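Local coordinates for protein predicted ATPase of the ABC class (Vibrio vulnificus, PDB 5D6A) that probably hydrolyses ATP as an ATPase of the ABC class and binds the ATP analogue adenylyl-imidodiphosphate in the pocket of its P-loop domain, at residues 45-50 against 60-65; 41-46 against 144-149; 30-35 against 157-162; 104-109 against 171-176; 119-122 against 127-130. One frame throughout, in Å; residues are numbered along the deposited sequence.

Overall arrangement
All five contacts belong to the N-terminal family region, residues 25-177, whereas the AMP-PNP pocket is built from residues between 217 and 428, so none of them lines it. Contacts 1, 2 and 3 form one cluster. Contacts 1 and 2 share Gln45 and Ile46, with centres about 8 Å apart; contact 3 lies about 9 Å from contact 2, centre to centre, and joins it where Ile46 meets Leu32 and Leu35. Helix 155-172 carries one side of contact 3 and reaches contact 4, about 23 Å away centre to centre. Contact 5 follows at about 14 Å from contact 4, again between centres, linked by Arg104 NH1 to Gly122 O at 3.1 Å, and borders the C-terminal region.

Contact 1: residues 45-50 against 60-65; sequences QIKGQY and DHIQSD
Lys47 and Asp60 face each other at the open end of the beta hairpin made by strands 48-51 and 56-61, their CA atoms 6.3 Å apart. The hairpin's own backbone bonding begins one residue further in, where Gly48 pairs with Ile59. Gly48 has a positive phi, 140°, a conformation that calls for glycine, and it follows directly on the lysine. Lys47 does most of the touching. Its CG starts out anti to the backbone N, and the chain then bends at every later torsion, which curls the methylenes against the other strand. Lys47 CD and CE come against the carbonyl of Asp60, while Lys47 CE also packs beside Ile62 CG1 at 3.7 Å and close to His61 CA at 4.0 Å. The lysine and isoleucine side chains run antiparallel alongside each other, and it is the aliphatic part of the lysine that makes the contact. Lys47 NZ is 3.3 Å from Asp60 O but badly angled for a hydrogen bond. Asp60 CB points away from 45-50, and its OD2 forms a salt bridge with Arg74 NE. Within 45-50, Tyr50 OH hydrogen-bonds back to Ile46 O, which lies at the edge of the tyrosine ring. On one side Asp60 and His61 bond through their backbones to Arg72 of strand 71-78, so the hairpin continues into a larger antiparallel sheet. Helix 23-33 lies against strand 48-51 and the loop leading into it, with Leu28 touching both Ile46 and Tyr50, and Leu32 also meeting Ile46.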
# COMPACT_ATOMS: atom_id res chain seq x y z
N GLN A 45 9.65 -38.25 7.67
CA GLN A 45 10.14 -39.22 8.64
C GLN A 45 11.10 -38.61 9.66
O GLN A 45 11.34 -39.18 10.72
CB GLN A 45 10.81 -40.40 7.92
CG GLN A 45 9.87 -41.16 6.99
CD GLN A 45 10.58 -42.26 6.21
OE1 GLN A 45 11.73 -42.59 6.48
NE2 GLN A 45 9.88 -42.83 5.24
N ILE A 46 11.66 -37.45 9.33
CA ILE A 46 12.59 -36.74 10.21
C ILE A 46 11.84 -36.07 11.36
O ILE A 46 12.41 -35.83 12.43
CB ILE A 46 13.40 -35.68 9.42
CG1 ILE A 46 14.18 -36.35 8.28
CG2 ILE A 46 14.34 -34.91 10.32
CD1 ILE A 46 15.12 -37.45 8.73
N LYS A 47 10.57 -35.76 11.13
CA LYS A 47 9.71 -35.12 12.12
C LYS A 47 9.86 -35.76 13.50
O LYS A 47 9.87 -36.98 13.62
CB LYS A 47 8.24 -35.26 11.68
CG LYS A 47 7.25 -34.46 12.51
CD LYS A 47 7.26 -32.99 12.12
CE LYS A 47 6.50 -32.73 10.83
NZ LYS A 47 5.03 -32.90 10.99
N GLY A 48 9.97 -34.93 14.54
CA GLY A 48 10.09 -35.44 15.90
C GLY A 48 11.09 -34.69 16.77
O GLY A 48 11.61 -33.65 16.38
N GLN A 49 11.32 -35.24 17.96
CA GLN A 49 12.26 -34.66 18.92
C GLN A 49 13.55 -35.47 18.95
O GLN A 49 13.54 -36.70 18.83
CB GLN A 49 11.64 -34.64 20.32
CG GLN A 49 12.56 -34.09 21.41
CD GLN A 49 11.93 -34.11 22.79
OE1 GLN A 49 10.80 -34.56 22.97
NE2 GLN A 49 12.67 -33.62 23.78
N TYR A 50 14.67 -34.77 19.13
CA TYR A 50 15.98 -35.41 19.20
C TYR A 50 16.77 -34.79 20.34
O TYR A 50 17.09 -33.61 20.30
CB TYR A 50 16.73 -35.24 17.88
CG TYR A 50 16.01 -35.84 16.70
CD1 TYR A 50 16.17 -37.18 16.38
CD2 TYR A 50 15.15 -35.07 15.92
CE1 TYR A 50 15.50 -37.74 15.30
CE2 TYR A 50 14.48 -35.62 14.84
CZ TYR A 50 14.66 -36.96 14.54
OH TYR A 50 14.00 -37.51 13.47
N ASP A 60 9.35 -29.42 13.92
CA ASP A 60 7.89 -29.33 13.96
C ASP A 60 7.12 -29.46 12.65
O ASP A 60 6.16 -30.23 12.57
CB ASP A 60 7.49 -28.01 14.62
CG ASP A 60 8.03 -27.87 16.02
OD1 ASP A 60 8.19 -28.90 16.71
OD2 ASP A 60 8.28 -26.73 16.45
N HIS A 61 7.51 -28.69 11.64
CA HIS A 61 6.81 -28.75 10.36
C HIS A 61 7.78 -28.93 9.21
O HIS A 61 8.70 -28.14 9.03
CB HIS A 61 5.97 -27.49 10.12
CG HIS A 61 5.26 -27.49 8.81
ND1 HIS A 61 4.07 -28.15 8.60
CD2 HIS A 61 5.58 -26.91 7.62
CE1 HIS A 61 3.69 -27.99 7.34
NE2 HIS A 61 4.59 -27.23 6.73
N ILE A 62 7.56 -29.99 8.44
CA ILE A 62 8.39 -30.29 7.29
C ILE A 62 7.73 -29.74 6.03
O ILE A 62 6.60 -30.11 5.70
CB ILE A 62 8.57 -31.82 7.13
CG1 ILE A 62 9.22 -32.42 8.38
CG2 ILE A 62 9.40 -32.14 5.89
CD1 ILE A 62 10.61 -31.90 8.68
N GLN A 63 8.44 -28.85 5.33
CA GLN A 63 7.93 -28.28 4.09
C GLN A 63 7.72 -29.40 3.08
O GLN A 63 8.45 -30.38 3.07
CB GLN A 63 8.93 -27.25 3.54
CG GLN A 63 10.31 -27.82 3.22
CD GLN A 63 11.32 -26.76 2.83
OE1 GLN A 63 12.47 -26.80 3.24
NE2 GLN A 63 10.88 -25.79 2.03
N SER A 64 6.71 -29.24 2.23
CA SER A 64 6.39 -30.24 1.21
C SER A 64 7.07 -29.93 -0.12
O SER A 64 6.93 -30.69 -1.08
CB SER A 64 4.88 -30.30 0.99
OG SER A 64 4.38 -29.05 0.52
N ASP A 65 7.82 -28.84 -0.18
CA ASP A 65 8.47 -28.42 -1.41
C ASP A 65 9.68 -27.53 -1.10
O ASP A 65 9.56 -26.60 -0.29
CB ASP A 65 7.45 -27.64 -2.26
CG ASP A 65 8.03 -27.12 -3.56
OD1 ASP A 65 8.87 -27.81 -4.18
OD2 ASP A 65 7.61 -26.02 -3.98

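Contact 2: residues 41-46 against 144-149; sequences RAYQQI and VNLPAE
Leu146 is the first residue of 144-149 to meet the other segment, and it does so over a face of the Tyr43 ring. Its CD1 sits 3.8 Å from the ring centroid and 21° off the normal, a CH-pi contact displaced toward the CD1 side, where Leu146 CD1 and Tyr43 CD1 are 3.6 Å apart. Leu146 CB lies nearer the phenol end, 3.8 Å from Tyr43 CZ, and the two side chains point in opposite directions as they pass. The backbone of Leu146 is tied down by others: Gln63 OE1 takes its N-H, and the Tyr40 hydroxyl bonds to its O. Pro147 comes next. Its CB points away from 41-46, yet Pro147 CD lies 3.7 Å from Tyr43 OH, and its carbonyl O accepts a hydrogen bond from that hydroxyl. The bond from Tyr43 OH to Pro147 O measures 2.7 Å and lies in the carbonyl plane, with a C=O...O angle of 149°. Tyr40 meets the Tyr43 ring edge-to-face, and Ala158 of helix 155-172 also touches it. A buried phenol thus satisfies its hydroxyl with a main-chain carbonyl; the bond holds the phenol end in place, while Leu146 over the face and Tyr40 limit how the ring can turn.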
# COMPACT_ATOMS: atom_id res chain seq x y z
N ARG A 41 9.25 -36.14 -0.27
CA ARG A 41 8.21 -36.48 0.69
C ARG A 41 8.79 -37.21 1.90
O ARG A 41 8.28 -37.09 3.01
CB ARG A 41 7.16 -37.36 0.01
CG ARG A 41 5.92 -37.64 0.85
CD ARG A 41 5.00 -38.63 0.16
NE ARG A 41 3.76 -38.81 0.91
CZ ARG A 41 3.62 -39.58 1.99
NH1 ARG A 41 4.66 -40.24 2.49
NH2 ARG A 41 2.44 -39.66 2.59
N ALA A 42 9.87 -37.96 1.67
CA ALA A 42 10.52 -38.75 2.72
C ALA A 42 10.98 -37.94 3.94
O ALA A 42 11.15 -38.52 5.02
CB ALA A 42 11.68 -39.55 2.14
N TYR A 43 11.20 -36.64 3.79
CA TYR A 43 11.61 -35.81 4.93
C TYR A 43 10.63 -35.88 6.11
O TYR A 43 11.00 -35.62 7.25
CB TYR A 43 11.83 -34.34 4.55
CG TYR A 43 13.19 -34.01 3.97
CD1 TYR A 43 14.33 -34.07 4.76
CD2 TYR A 43 13.33 -33.56 2.66
CE1 TYR A 43 15.58 -33.74 4.26
CE2 TYR A 43 14.58 -33.22 2.15
CZ TYR A 43 15.70 -33.32 2.95
OH TYR A 43 16.93 -32.99 2.45
N GLN A 44 9.37 -36.23 5.82
CA GLN A 44 8.35 -36.36 6.86
C GLN A 44 8.77 -37.31 7.98
O GLN A 44 8.29 -37.18 9.11
CB GLN A 44 7.03 -36.85 6.25
CG GLN A 44 6.31 -35.81 5.40
CD GLN A 44 5.83 -34.63 6.22
OE1 GLN A 44 5.54 -34.76 7.41
NE2 GLN A 44 5.71 -33.47 5.57
N GLN A 45 9.65 -38.25 7.67
CA GLN A 45 10.14 -39.22 8.64
C GLN A 45 11.10 -38.61 9.66
O GLN A 45 11.34 -39.18 10.72
CB GLN A 45 10.81 -40.40 7.92
CG GLN A 45 9.87 -41.16 6.99
CD GLN A 45 10.58 -42.26 6.21
OE1 GLN A 45 11.73 -42.59 6.48
NE2 GLN A 45 9.88 -42.83 5.24
N ILE A 46 11.66 -37.45 9.33
CA ILE A 46 12.59 -36.74 10.21
C ILE A 46 11.84 -36.07 11.36
O ILE A 46 12.41 -35.83 12.43
CB ILE A 46 13.40 -35.68 9.42
CG1 ILE A 46 14.18 -36.35 8.28
CG2 ILE A 46 14.34 -34.91 10.32
CD1 ILE A 46 15.12 -37.45 8.73
N VAL A 144 14.61 -23.95 8.59
CA VAL A 144 15.71 -24.65 7.91
C VAL A 144 15.22 -25.13 6.55
O VAL A 144 14.39 -26.04 6.46
CB VAL A 144 16.22 -25.86 8.72
CG1 VAL A 144 17.28 -26.63 7.94
CG2 VAL A 144 16.76 -25.41 10.07
N ASN A 145 15.71 -24.51 5.48
CA ASN A 145 15.32 -24.88 4.13
C ASN A 145 16.03 -26.18 3.74
O ASN A 145 17.21 -26.18 3.38
CB ASN A 145 15.66 -23.75 3.16
CG ASN A 145 15.10 -23.99 1.77
OD1 ASN A 145 14.46 -25.01 1.50
ND2 ASN A 145 15.33 -23.04 0.88
N LEU A 146 15.30 -27.29 3.82
CA LEU A 146 15.85 -28.61 3.50
C LEU A 146 16.22 -28.73 2.02
O LEU A 146 15.39 -28.45 1.15
CB LEU A 146 14.85 -29.70 3.90
CG LEU A 146 14.47 -29.73 5.39
CD1 LEU A 146 13.38 -30.76 5.65
CD2 LEU A 146 15.68 -29.99 6.27
N PRO A 147 17.47 -29.15 1.72
CA PRO A 147 17.98 -29.24 0.36
C PRO A 147 17.59 -30.50 -0.41
O PRO A 147 17.14 -31.49 0.17
CB PRO A 147 19.49 -29.23 0.57
CG PRO A 147 19.67 -29.95 1.86
CD PRO A 147 18.47 -29.60 2.71
N ALA A 148 17.80 -30.45 -1.72
CA ALA A 148 17.49 -31.55 -2.62
C ALA A 148 17.98 -31.21 -4.02
O ALA A 148 18.19 -30.04 -4.34
CB ALA A 148 15.99 -31.82 -2.63
N GLU A 149 18.16 -32.23 -4.86
CA GLU A 149 18.60 -32.03 -6.24
C GLU A 149 17.37 -31.93 -7.15
O GLU A 149 17.14 -32.77 -8.02
CB GLU A 149 19.55 -33.16 -6.70
CG GLU A 149 18.99 -34.58 -6.56
CD GLU A 149 19.92 -35.65 -7.08
OE1 GLU A 149 21.07 -35.33 -7.46
OE2 GLU A 149 19.52 -36.84 -7.11

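Contact 3: residues 30-35 against 157-162; sequences AKLKKL and KAINII
Leu32 and Ile159 carry this helix-helix packing, which sets the C-terminal part of helix 23-33 against the early part of helix 155-172. The contact is essentially apolar. Leu32 has CG anti to its own N, chi1 -173°, and this sends the branch across to the second helix, where CD2 does the touching. Leu32 CD2 meets Ile159 CG1 at 3.4 Å and Ala158 CB at 4.1 Å, and it also lies 3.8 Å from Ile159 N; the leucine methyl therefore sits where the two residues join, against backbone as well as side chain. The leucine and isoleucine side chains overlap head to tail, each reaching toward the other's helix. Their CA atoms, 7.2 Å apart, are the nearest pair between the segments.

The second kind of contact is a lysine lending one methylene, CG, at the outer margin. Lys33 crosses Ile159 at about a right angle, its chain extended as far as CE and bent only near the tip.

Polar bonds stay within each segment or go to outside partners. Leu35 N donates to Leu32 O, Ile162 N donates to Ala158 O at 2.9 Å, the Thr163 hydroxyl bonds to Ile159 O, and Lys157 forms a salt bridge with Glu113. Leu35 packs on Ile46 and so joins the helix pair to the neighbouring loop. At the margin, Lys33 CG lies 3.9 Å from Ile159 CD1.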
# COMPACT_ATOMS: atom_id res chain seq x y z
N ALA A 30 22.25 -41.64 11.06
CA ALA A 30 22.04 -42.93 10.40
C ALA A 30 20.66 -43.01 9.75
O ALA A 30 20.51 -43.54 8.65
CB ALA A 30 22.22 -44.07 11.39
N LYS A 31 19.66 -42.47 10.44
CA LYS A 31 18.28 -42.46 9.95
C LYS A 31 18.14 -41.53 8.74
O LYS A 31 17.30 -41.75 7.87
CB LYS A 31 17.34 -42.00 11.07
CG LYS A 31 15.86 -41.99 10.71
CD LYS A 31 15.01 -41.58 11.90
CE LYS A 31 13.53 -41.62 11.58
NZ LYS A 31 12.69 -41.24 12.75
N LEU A 32 18.98 -40.51 8.70
CA LEU A 32 18.96 -39.53 7.62
C LEU A 32 19.70 -40.04 6.37
O LEU A 32 19.33 -39.70 5.25
CB LEU A 32 19.54 -38.20 8.12
CG LEU A 32 19.49 -36.96 7.23
CD1 LEU A 32 18.08 -36.66 6.74
CD2 LEU A 32 20.03 -35.76 8.00
N LYS A 33 20.74 -40.86 6.57
CA LYS A 33 21.50 -41.42 5.45
C LYS A 33 20.62 -42.25 4.52
O LYS A 33 20.77 -42.19 3.29
CB LYS A 33 22.65 -42.31 5.94
CG LYS A 33 23.79 -41.58 6.63
CD LYS A 33 24.83 -42.57 7.12
CE LYS A 33 26.00 -41.89 7.82
NZ LYS A 33 26.75 -40.99 6.91
N LYS A 34 19.71 -43.02 5.10
CA LYS A 34 18.80 -43.88 4.34
C LYS A 34 17.89 -43.10 3.39
O LYS A 34 17.40 -43.66 2.41
CB LYS A 34 17.93 -44.71 5.29
CG LYS A 34 18.71 -45.68 6.17
CD LYS A 34 17.77 -46.49 7.05
CE LYS A 34 18.52 -47.48 7.92
NZ LYS A 34 17.59 -48.24 8.80
N LEU A 35 17.66 -41.83 3.69
CA LEU A 35 16.79 -41.00 2.86
C LEU A 35 17.49 -40.42 1.62
O LEU A 35 16.90 -39.62 0.90
CB LEU A 35 16.21 -39.85 3.70
CG LEU A 35 15.42 -40.26 4.95
CD1 LEU A 35 14.93 -39.03 5.70
CD2 LEU A 35 14.25 -41.16 4.58
N LYS A 157 24.03 -33.34 2.47
CA LYS A 157 23.98 -31.89 2.65
C LYS A 157 23.14 -31.62 3.89
O LYS A 157 23.53 -30.84 4.76
CB LYS A 157 23.35 -31.21 1.42
CG LYS A 157 23.89 -29.82 1.11
CD LYS A 157 23.95 -28.89 2.31
CE LYS A 157 24.53 -27.54 1.92
NZ LYS A 157 24.69 -26.64 3.09
N ALA A 158 21.99 -32.29 3.98
CA ALA A 158 21.08 -32.15 5.12
C ALA A 158 21.79 -32.45 6.44
O ALA A 158 21.57 -31.77 7.44
CB ALA A 158 19.87 -33.05 4.95
N ILE A 159 22.62 -33.49 6.42
CA ILE A 159 23.41 -33.88 7.60
C ILE A 159 24.34 -32.74 7.98
O ILE A 159 24.41 -32.33 9.14
CB ILE A 159 24.23 -35.16 7.33
CG1 ILE A 159 23.32 -36.38 7.18
CG2 ILE A 159 25.20 -35.44 8.47
CD1 ILE A 159 24.03 -37.64 6.76
N ASN A 160 25.06 -32.21 6.98
CA ASN A 160 26.00 -31.11 7.20
C ASN A 160 25.33 -29.90 7.85
O ASN A 160 25.89 -29.27 8.74
CB ASN A 160 26.63 -30.70 5.86
CG ASN A 160 27.71 -29.65 6.01
OD1 ASN A 160 28.43 -29.63 7.01
ND2 ASN A 160 27.85 -28.79 5.01
N ILE A 161 24.12 -29.58 7.39
CA ILE A 161 23.37 -28.45 7.92
C ILE A 161 22.84 -28.68 9.33
O ILE A 161 23.09 -27.89 10.24
CB ILE A 161 22.14 -28.13 7.03
CG1 ILE A 161 22.57 -27.80 5.59
CG2 ILE A 161 21.34 -26.97 7.62
CD1 ILE A 161 21.42 -27.54 4.64
N ILE A 162 22.12 -29.78 9.50
CA ILE A 162 21.46 -30.10 10.77
C ILE A 162 22.34 -30.67 11.88
O ILE A 162 22.14 -30.34 13.05
CB ILE A 162 20.30 -31.10 10.53
CG1 ILE A 162 19.33 -30.54 9.49
CG2 ILE A 162 19.58 -31.41 11.83
CD1 ILE A 162 18.25 -31.51 9.06

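Contact 4: residues 104-109 against 171-176; sequences RSFAEF and RRSTIE
Phe109 and Arg172 make the larger part of this contact, a slanted meeting of ring and guanidinium. Arg172 leaves its helix toward the ring and bends at chi3, 65°, which brings NE over one face of Phe109 near the rim, with CZ and NH2 beside CD1 and CE1. Arg172 NE stands 3.8 Å above the plane of the Phe109 ring, and Arg172 CZ comes to 3.4 Å from Phe109 CD1. The two planes are 36° apart. Nearer the backbone, Arg172 CB adds a CH-pi contact over the same ring, 4.2 Å from the centroid of Phe109.

The second kind of contact is the packing of a serine against a phenylalanine. Phe106 and Ser173 bring their backbones together, CA to CA 5.1 Å, and their CB atoms lie 3.8 Å apart. Ser173 OG comes in at the edge of the Phe106 ring, near its plane, 3.5 Å from Phe106 CD2. Ser173 OG bonds to Phe169 O, four residues back, which keeps it folded close to the backbone. The Phe106 ring itself runs on into Phe142 and Leu140 on strand 137-144.

Similarly, Thr174 OG1 bonds to Ile170 O. This is a common way for serine and threonine at or just beyond a helix end to return to the helix carbonyls, and here it accompanies a close pairing of two helix ends, 92-109 and 155-172, packed against the antiparallel sheet of the N-terminal region.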
# COMPACT_ATOMS: atom_id res chain seq x y z
N ARG A 104 20.01 -12.08 17.04
CA ARG A 104 20.90 -11.42 16.08
C ARG A 104 22.25 -12.11 16.01
O ARG A 104 22.86 -12.17 14.95
CB ARG A 104 21.08 -9.94 16.45
CG ARG A 104 19.79 -9.14 16.45
CD ARG A 104 20.04 -7.70 16.85
NE ARG A 104 18.79 -6.98 17.07
CZ ARG A 104 18.08 -6.39 16.11
NH1 ARG A 104 18.47 -6.42 14.84
NH2 ARG A 104 16.95 -5.76 16.44
N SER A 105 22.72 -12.61 17.15
CA SER A 105 23.99 -13.34 17.21
C SER A 105 23.86 -14.64 16.43
O SER A 105 24.76 -15.02 15.69
CB SER A 105 24.39 -13.63 18.65
OG SER A 105 24.66 -12.44 19.36
N PHE A 106 22.73 -15.32 16.61
CA PHE A 106 22.46 -16.57 15.93
C PHE A 106 22.38 -16.34 14.42
O PHE A 106 22.84 -17.18 13.64
CB PHE A 106 21.14 -17.17 16.42
CG PHE A 106 20.79 -18.48 15.79
CD1 PHE A 106 20.07 -18.53 14.61
CD2 PHE A 106 21.18 -19.67 16.38
CE1 PHE A 106 19.74 -19.74 14.02
CE2 PHE A 106 20.86 -20.89 15.80
CZ PHE A 106 20.14 -20.93 14.62
N ALA A 107 21.80 -15.22 14.02
CA ALA A 107 21.68 -14.88 12.60
C ALA A 107 23.05 -14.60 12.00
O ALA A 107 23.33 -14.97 10.87
CB ALA A 107 20.76 -13.68 12.41
N GLU A 108 23.90 -13.93 12.79
CA GLU A 108 25.25 -13.57 12.36
C GLU A 108 26.12 -14.81 12.17
O GLU A 108 26.82 -14.93 11.16
CB GLU A 108 25.89 -12.62 13.37
CG GLU A 108 27.26 -12.08 12.98
CD GLU A 108 27.23 -11.20 11.73
OE1 GLU A 108 26.13 -10.85 11.24
OE2 GLU A 108 28.33 -10.86 11.24
N PHE A 109 26.09 -15.73 13.13
CA PHE A 109 26.89 -16.95 13.02
C PHE A 109 26.38 -17.84 11.89
O PHE A 109 27.13 -18.63 11.34
CB PHE A 109 26.89 -17.78 14.32
CG PHE A 109 27.41 -17.04 15.53
CD1 PHE A 109 28.65 -16.41 15.50
CD2 PHE A 109 26.70 -17.06 16.72
CE1 PHE A 109 29.13 -15.76 16.62
CE2 PHE A 109 27.18 -16.41 17.84
CZ PHE A 109 28.40 -15.76 17.79
N ARG A 171 24.72 -23.46 19.90
CA ARG A 171 25.60 -23.39 21.06
C ARG A 171 26.22 -22.01 21.20
O ARG A 171 26.03 -21.34 22.22
CB ARG A 171 26.70 -24.46 20.99
CG ARG A 171 26.18 -25.88 21.15
CD ARG A 171 27.31 -26.90 21.19
NE ARG A 171 26.79 -28.26 21.35
CZ ARG A 171 26.61 -29.13 20.35
NH1 ARG A 171 26.92 -28.82 19.10
NH2 ARG A 171 26.13 -30.34 20.62
N ARG A 172 26.95 -21.57 20.18
CA ARG A 172 27.62 -20.27 20.21
C ARG A 172 26.71 -19.10 20.57
O ARG A 172 27.12 -18.19 21.29
CB ARG A 172 28.30 -19.99 18.87
CG ARG A 172 29.43 -20.94 18.53
CD ARG A 172 30.01 -20.62 17.16
NE ARG A 172 30.65 -19.30 17.14
CZ ARG A 172 31.09 -18.69 16.04
NH1 ARG A 172 30.94 -19.26 14.85
NH2 ARG A 172 31.66 -17.49 16.13
N SER A 173 25.47 -19.13 20.08
CA SER A 173 24.53 -18.05 20.35
C SER A 173 24.00 -18.08 21.79
O SER A 173 23.44 -17.09 22.25
CB SER A 173 23.35 -18.11 19.38
OG SER A 173 22.57 -19.28 19.59
N THR A 174 24.17 -19.20 22.48
CA THR A 174 23.68 -19.35 23.85
C THR A 174 24.76 -19.78 24.85
O THR A 174 24.52 -20.65 25.69
CB THR A 174 22.52 -20.36 23.91
OG1 THR A 174 22.95 -21.59 23.32
CG2 THR A 174 21.32 -19.83 23.15
N ILE A 175 25.94 -19.17 24.75
CA ILE A 175 27.05 -19.42 25.67
C ILE A 175 27.73 -18.09 25.96
O ILE A 175 28.32 -17.48 25.06
CB ILE A 175 28.07 -20.43 25.11
CG1 ILE A 175 27.43 -21.82 25.00
CG2 ILE A 175 29.29 -20.53 26.02
CD1 ILE A 175 28.33 -22.87 24.39
N GLU A 176 27.65 -17.65 27.21
CA GLU A 176 28.21 -16.37 27.65
C GLU A 176 29.51 -15.97 26.92
O GLU A 176 29.55 -14.94 26.24
CB GLU A 176 28.44 -16.39 29.17
CG GLU A 176 28.95 -15.08 29.76
CD GLU A 176 29.23 -15.16 31.25
OE1 GLU A 176 29.23 -16.28 31.82
OE2 GLU A 176 29.46 -14.10 31.86

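Contact 5: residues 119-122 against 127-130; sequences SLHG and DSTS
His121 and Ser128 meet at an ST turn: the Ser128 hydroxyl accepts the backbone N-H of Ser130, two residues on, with 3.1 Å between Ser130 N and Ser128 OG and an almost straight angle of 174°. With its OG anti to the backbone N, chi1 176°, Ser128 directs the oxygen forward over its own turn, where it also meets the imidazole. That ring presents an edge. His121 CE1 is 3.2 Å from Ser128 OG, which lies near the ring plane, and His121 NE2 is 3.4 Å from the same oxygen. Ser128 CB is just as close to the ring, 3.2 Å from His121 CE1, so the serine meets the imidazole with its methylene as well as its oxygen. Ser130 OG approaches this edge too, at 4.2 Å from His121 CE1. The chain doubles back between the segments, which brings Ser119 and Ser130 together, CA to CA 6.1 Å; Ser130 OG is 3.6 Å from Ser119 O across this pairing, and the His121 and Ser128 side chains meet beside it. This reversal follows strand 116-117 and leads through Ser130, bonded by its backbone to Arg141, into the antiparallel sheet of the N-terminal region. Asp507, from the C-terminal region, takes a hydrogen bond from Ser119 OG and a weak one from His121 NE2, so one carboxylate receives the Ser119 and His121 side chains. Arg99 of helix 92-109 makes a salt bridge through NH2 with Asp127 OD1 and a hydrogen bond to Ser128 O.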
# COMPACT_ATOMS: atom_id res chain seq x y z
N SER A 119 13.96 -15.20 12.48
CA SER A 119 13.21 -13.96 12.27
C SER A 119 13.76 -12.77 13.06
O SER A 119 13.67 -12.74 14.29
CB SER A 119 11.74 -14.20 12.60
OG SER A 119 10.94 -13.09 12.22
N LEU A 120 14.31 -11.79 12.35
CA LEU A 120 14.84 -10.56 12.96
C LEU A 120 13.85 -9.44 12.72
O LEU A 120 12.99 -9.55 11.84
CB LEU A 120 16.20 -10.19 12.37
CG LEU A 120 17.33 -11.19 12.60
CD1 LEU A 120 18.59 -10.73 11.88
CD2 LEU A 120 17.59 -11.40 14.08
N HIS A 121 13.97 -8.36 13.48
CA HIS A 121 13.02 -7.25 13.40
C HIS A 121 13.65 -5.90 13.08
O HIS A 121 13.20 -4.87 13.59
CB HIS A 121 12.23 -7.19 14.70
CG HIS A 121 11.70 -8.52 15.13
ND1 HIS A 121 12.41 -9.36 15.95
CD2 HIS A 121 10.57 -9.19 14.79
CE1 HIS A 121 11.73 -10.48 16.13
NE2 HIS A 121 10.61 -10.40 15.44
N GLY A 122 14.67 -5.92 12.23
CA GLY A 122 15.33 -4.70 11.79
C GLY A 122 15.85 -3.80 12.89
O GLY A 122 16.65 -4.23 13.74
N ASP A 127 9.13 -8.16 21.51
CA ASP A 127 8.92 -9.34 22.34
C ASP A 127 8.56 -10.43 21.34
O ASP A 127 7.40 -10.62 21.01
CB ASP A 127 7.80 -9.07 23.35
CG ASP A 127 7.60 -10.21 24.33
OD1 ASP A 127 8.13 -11.31 24.10
OD2 ASP A 127 6.90 -9.99 25.34
N SER A 128 9.59 -11.13 20.86
CA SER A 128 9.44 -12.15 19.82
C SER A 128 9.57 -13.59 20.28
O SER A 128 10.10 -13.87 21.35
CB SER A 128 10.51 -11.89 18.76
OG SER A 128 10.48 -12.89 17.76
N THR A 129 9.08 -14.50 19.44
CA THR A 129 9.14 -15.94 19.70
C THR A 129 10.39 -16.59 19.10
O THR A 129 10.61 -17.78 19.28
CB THR A 129 7.90 -16.69 19.17
OG1 THR A 129 7.77 -16.49 17.75
CG2 THR A 129 6.64 -16.19 19.86
N SER A 130 11.19 -15.80 18.38
CA SER A 130 12.41 -16.33 17.79
C SER A 130 13.37 -16.78 18.90
O SER A 130 14.13 -17.72 18.73
CB SER A 130 13.07 -15.30 16.87
OG SER A 130 13.31 -14.09 17.56